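Local coordinates for Alr4995 protein (Nostoc sp., PDB 6LRF), which probably acts as a bifunctional enzyme, with arginine dihydrolase and ornithine cyclodeaminase activities, at residues B[372-378]-B[562-566]; B[406-410]-B[431-435]. All coordinates share one frame; numbering follows the deposited sequence.

Interaction 1 of 2, residues B[372-378]-B[562-566]; sequences QDGVAPD and NTIRR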
loop_
_atom_site.group_PDB
_atom_site.type_symbol
_atom_site.label_atom_id
_atom_site.label_comp_id
_atom_site.label_asym_id
_atom_site.label_seq_id
_atom_site.Cartn_x
_atom_site.Cartn_y
_atom_site.Cartn_z
ATOM N N GLN B 372 22.022 3.270 -42.178
ATOM C CA GLN B 372 22.954 2.793 -41.160
ATOM C C GLN B 372 22.299 1.621 -40.427
ATOM O O GLN B 372 21.198 1.780 -39.892
ATOM C CB GLN B 372 23.292 3.943 -40.207
ATOM C CG GLN B 372 24.241 3.628 -39.096
ATOM C CD GLN B 372 24.520 4.851 -38.235
ATOM O OE1 GLN B 372 24.126 5.976 -38.576
ATOM N NE2 GLN B 372 25.195 4.638 -37.104
ATOM N N ASP B 373 22.930 0.444 -40.451
ATOM C CA ASP B 373 22.396 -0.739 -39.765
ATOM C C ASP B 373 21.843 -0.411 -38.369
ATOM O O ASP B 373 22.524 0.226 -37.576
ATOM C CB ASP B 373 23.478 -1.811 -39.616
ATOM C CG ASP B 373 23.576 -2.720 -40.815
ATOM O OD1 ASP B 373 22.951 -2.429 -41.862
ATOM O OD2 ASP B 373 24.299 -3.733 -40.702
ATOM N N GLY B 374 20.616 -0.845 -38.079
ATOM C CA GLY B 374 20.039 -0.654 -36.754
ATOM C C GLY B 374 19.621 0.778 -36.436
ATOM O O GLY B 374 19.490 1.135 -35.276
ATOM N N VAL B 375 19.415 1.597 -37.466
ATOM C CA VAL B 375 18.983 2.986 -37.277
ATOM C C VAL B 375 17.867 3.258 -38.281
ATOM O O VAL B 375 18.024 2.982 -39.456
ATOM C CB VAL B 375 20.151 3.986 -37.474
ATOM C CG1 VAL B 375 19.654 5.434 -37.446
ATOM C CG2 VAL B 375 21.242 3.778 -36.416
ATOM N N ALA B 376 16.721 3.758 -37.825
ATOM C CA ALA B 376 15.623 4.069 -38.744
ATOM C C ALA B 376 15.827 5.480 -39.291
ATOM O O ALA B 376 16.490 6.297 -38.645
ATOM C CB ALA B 376 14.275 3.946 -38.044
ATOM N N PRO B 377 15.303 5.757 -40.499
ATOM C CA PRO B 377 15.345 7.126 -41.027
ATOM C C PRO B 377 14.525 8.032 -40.163
ATOM O O PRO B 377 13.618 7.560 -39.475
ATOM C CB PRO B 377 14.723 7.006 -42.424
ATOM C CG PRO B 377 13.914 5.741 -42.366
ATOM C CD PRO B 377 14.684 4.824 -41.454
ATOM N N ASP B 378 14.831 9.322 -40.206
ATOM C CA ASP B 378 14.161 10.279 -39.350
ATOM C C ASP B 378 12.666 10.325 -39.644
ATOM O O ASP B 378 12.244 10.185 -40.789
ATOM C CB ASP B 378 14.786 11.658 -39.520
ATOM C CG ASP B 378 14.636 12.507 -38.284
ATOM O OD1 ASP B 378 15.422 12.305 -37.323
ATOM O OD2 ASP B 378 13.726 13.364 -38.273
ATOM N N ASN B 562 16.342 6.022 -31.134
ATOM C CA ASN B 562 16.867 6.042 -32.497
ATOM C C ASN B 562 17.952 7.106 -32.729
ATOM O O ASN B 562 18.945 6.867 -33.410
ATOM C CB ASN B 562 15.727 6.268 -33.493
ATOM C CG ASN B 562 16.129 5.901 -34.888
ATOM O OD1 ASN B 562 16.469 4.745 -35.144
ATOM N ND2 ASN B 562 16.112 6.876 -35.806
ATOM N N THR B 563 17.764 8.286 -32.159
ATOM C CA THR B 563 18.730 9.367 -32.332
ATOM C C THR B 563 20.074 9.036 -31.676
ATOM O O THR B 563 21.140 9.267 -32.259
ATOM C CB THR B 563 18.157 10.689 -31.770
ATOM O OG1 THR B 563 16.970 11.023 -32.496
ATOM C CG2 THR B 563 19.152 11.824 -31.899
ATOM N N ILE B 564 20.041 8.497 -30.461
ATOM C CA ILE B 564 21.290 8.125 -29.795
ATOM C C ILE B 564 21.978 6.981 -30.557
ATOM O O ILE B 564 23.190 7.003 -30.739
ATOM C CB ILE B 564 21.066 7.722 -28.309
ATOM C CG1 ILE B 564 20.332 8.840 -27.549
ATOM C CG2 ILE B 564 22.403 7.450 -27.616
ATOM C CD1 ILE B 564 21.016 10.210 -27.642
ATOM N N ARG B 565 21.205 5.997 -31.026
ATOM C CA ARG B 565 21.780 4.919 -31.822
ATOM C C ARG B 565 22.430 5.508 -33.089
ATOM O O ARG B 565 23.506 5.066 -33.497
ATOM C CB ARG B 565 20.729 3.853 -32.166
ATOM C CG ARG B 565 20.228 3.044 -30.942
ATOM C CD ARG B 565 19.229 1.956 -31.351
ATOM N NE ARG B 565 19.846 0.988 -32.259
ATOM C CZ ARG B 565 20.519 -0.089 -31.860
ATOM N NH1 ARG B 565 20.634 -0.361 -30.560
ATOM N NH2 ARG B 565 21.073 -0.897 -32.756
ATOM N N ARG B 566 21.820 6.539 -33.674
ATOM C CA ARG B 566 22.405 7.147 -34.865
ATOM C C ARG B 566 23.753 7.792 -34.577
ATOM O O ARG B 566 24.702 7.602 -35.328
ATOM C CB ARG B 566 21.477 8.188 -35.481
ATOM C CG ARG B 566 22.059 8.749 -36.784
ATOM C CD ARG B 566 21.057 9.571 -37.553
ATOM N NE ARG B 566 20.683 10.771 -36.809
ATOM C CZ ARG B 566 19.462 10.998 -36.330
ATOM N NH1 ARG B 566 18.494 10.104 -36.528
ATOM N NH2 ARG B 566 19.205 12.119 -35.655
HETATM O O HOH W 1 17.980 8.613 -38.457
#
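At the edge of the Arg565 guanidinium, nearly in its plane, lies Gly374 O, which accepts from NE at 3.0 Å along an almost straight N-H...O line (170°). The flat Asn562 amide pairs with Ala376: OD1 receives Ala376 N at 2.9 Å on a lone pair, in the carbonyl plane, while ND2 donates, nearly in the amide's own plane, to Ala376 O, also at 2.9 Å, approaching from above that carbonyl's plane (39° out). One flat amide thus reads both backbone polar groups of a single residue. Asn562 reaches them because CG stands anti to its own backbone N (chi1 -163°), carrying the amide off the helix toward the loop. With a leucine in its place, Ala376 N would probably lose its acceptor and Ala376 O this donor, weakening the hold on the loop at that point. The loop after strand 366-369, with a type II turn from Gln372 to Val375 and Ala376 just beyond it, here meets the C-terminal end of helix 554-567, in the Rossmann-fold region. Gly374 has a positive phi, and a CB there would lie 3.0 Å from Arg565 NH2, a clash. Arg565 NH1 is held separately by Pro605 O. Between the polar pairs Val375 CG1 packs on Arg566 CB at 3.8 Å. Peripheral links are weaker: Gln372 NE2 to Arg566 O is a weak 3.5 Å hydrogen bond, and Asp378 OD1 with Arg566 NH1 is a long salt bridge of 3.9 Å.

Interaction 2 of 2, residues B[406-410]-B[431-435]; sequences GAIAI and EQVIV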
loop_
_atom_site.group_PDB
_atom_site.type_symbol
_atom_site.label_atom_id
_atom_site.label_comp_id
_atom_site.label_asym_id
_atom_site.label_seq_id
_atom_site.Cartn_x
_atom_site.Cartn_y
_atom_site.Cartn_z
ATOM N N GLY B 406 8.052 -0.670 -32.999
ATOM C CA GLY B 406 8.912 -1.029 -34.115
ATOM C C GLY B 406 8.816 -0.013 -35.234
ATOM O O GLY B 406 8.062 0.967 -35.125
ATOM N N ALA B 407 9.590 -0.240 -36.294
ATOM C CA ALA B 407 9.396 0.461 -37.547
ATOM C C ALA B 407 8.745 -0.495 -38.540
ATOM O O ALA B 407 8.748 -1.707 -38.348
ATOM C CB ALA B 407 10.726 0.991 -38.086
ATOM N N ILE B 408 8.179 0.040 -39.610
ATOM C CA ILE B 408 7.582 -0.832 -40.614
ATOM C C ILE B 408 8.425 -0.789 -41.881
ATOM O O ILE B 408 8.554 0.256 -42.515
ATOM C CB ILE B 408 6.138 -0.426 -40.907
ATOM C CG1 ILE B 408 5.318 -0.490 -39.611
ATOM C CG2 ILE B 408 5.516 -1.331 -41.965
ATOM C CD1 ILE B 408 3.856 -0.147 -39.809
ATOM N N ALA B 409 9.020 -1.928 -42.225
ATOM C CA ALA B 409 9.879 -2.030 -43.397
ATOM C C ALA B 409 9.085 -2.626 -44.557
ATOM O O ALA B 409 8.273 -3.526 -44.376
ATOM C CB ALA B 409 11.117 -2.879 -43.089
ATOM N N ILE B 410 9.314 -2.097 -45.750
ATOM C CA ILE B 410 8.582 -2.496 -46.939
ATOM C C ILE B 410 9.595 -3.032 -47.915
ATOM O O ILE B 410 10.612 -2.382 -48.177
ATOM C CB ILE B 410 7.825 -1.314 -47.615
ATOM C CG1 ILE B 410 6.952 -0.574 -46.607
ATOM C CG2 ILE B 410 6.982 -1.812 -48.802
ATOM C CD1 ILE B 410 5.870 -1.459 -45.997
ATOM N N GLU B 431 16.965 -1.077 -46.546
ATOM C CA GLU B 431 15.532 -1.319 -46.362
ATOM C C GLU B 431 14.749 -0.011 -46.425
ATOM O O GLU B 431 15.223 1.031 -45.965
ATOM C CB GLU B 431 15.254 -2.032 -45.034
ATOM C CG GLU B 431 15.794 -3.449 -44.962
ATOM C CD GLU B 431 15.235 -4.236 -43.774
ATOM O OE1 GLU B 431 15.770 -4.087 -42.648
ATOM O OE2 GLU B 431 14.274 -5.016 -43.969
ATOM N N GLN B 432 13.559 -0.076 -47.009
ATOM C CA GLN B 432 12.645 1.061 -47.053
ATOM C C GLN B 432 11.734 1.060 -45.822
ATOM O O GLN B 432 11.107 0.054 -45.503
ATOM C CB GLN B 432 11.803 1.022 -48.329
ATOM C CG GLN B 432 12.614 1.198 -49.604
ATOM C CD GLN B 432 13.189 2.591 -49.731
ATOM O OE1 GLN B 432 12.505 3.585 -49.472
ATOM N NE2 GLN B 432 14.458 2.676 -50.129
ATOM N N VAL B 433 11.667 2.197 -45.147
ATOM C CA VAL B 433 10.926 2.308 -43.911
ATOM C C VAL B 433 9.889 3.437 -43.997
ATOM O O VAL B 433 10.182 4.523 -44.486
ATOM C CB VAL B 433 11.897 2.531 -42.718
ATOM C CG1 VAL B 433 11.155 3.041 -41.497
ATOM C CG2 VAL B 433 12.639 1.214 -42.390
ATOM N N ILE B 434 8.669 3.157 -43.540
ATOM C CA ILE B 434 7.604 4.150 -43.491
ATOM C C ILE B 434 7.936 5.301 -42.551
ATOM O O ILE B 434 8.329 5.092 -41.388
ATOM C CB ILE B 434 6.282 3.484 -43.068
ATOM C CG1 ILE B 434 5.903 2.457 -44.131
ATOM C CG2 ILE B 434 5.177 4.524 -42.861
ATOM C CD1 ILE B 434 4.610 1.818 -43.905
ATOM N N VAL B 435 7.818 6.519 -43.084
ATOM C CA VAL B 435 7.994 7.754 -42.317
ATOM C C VAL B 435 6.708 8.550 -42.456
ATOM O O VAL B 435 5.863 8.219 -43.296
ATOM C CB VAL B 435 9.182 8.607 -42.801
ATOM C CG1 VAL B 435 10.491 7.834 -42.677
ATOM C CG2 VAL B 435 8.954 9.061 -44.239
HETATM O O HOH W 2 8.157 2.851 -39.685
#
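Ile408 CG2 meets the end of Ile434, CD1, at 3.8 Å, while Ile434 CG1 lies 4.1 Å from Ile410 CG1, so the one isoleucine touches two. Its chain is extended at chi2 (-176°), which sends CD1 out to Ile408; Ile410 instead folds at chi2 (-62°). Leu367, from adjacent strand 366-369, and Val390, from strand 388-392 farther along the sheet, pack against both Ile410 and Ile434. On the other face, Ala409 sits across from Val433 as a non-hydrogen-bonded antiparallel pair, and Val433 CG1, anti to its backbone N, packs on Ala407 CB at 4.0 Å. These strands are adjacent members of a mixed sheet, with 432-435 between 366-369 and 407-413; their short segments run at 132°, strongly twisted from antiparallel. Ile434 N donates to Ile408 O at 3.1 Å and Ile410 N to Gln432 O at 2.8 Å. Each acceptor also receives a CA-H...O contact, from Val433 CA and Ala409 CA respectively. A water bridges Ile408 N and Ile434 O, 2.8 Å from Ile408 N, replacing a direct bond where the strands diverge. Glu431 sets OE2 beside Ala409 CB, while its OE1 forms a salt bridge with Lys422 NZ and accepts from Lys428 N.

How the interactions relate
Interaction 2 is a buried join within one sheet, between neighbouring strands, and rests on backbone bonds and aliphatic packing. Interaction 1 is partly buried and joins parts far apart in sequence, the loop that leaves strand 366-369, an outer strand of that same sheet, and a helix of the Rossmann-fold region; side chains of the helix grip loop backbone, and Arg565 sits within the contact, while the long Asp378-Arg566 pair lies at its margin. Their centres are 12 Å apart, and along the chain interaction 2 is nested inside the loop closed by interaction 1. They touch directly: Pro377 CG lies 3.8 Å from Val433 CB, so the loop lies between strand 432-435 and helix 554-567.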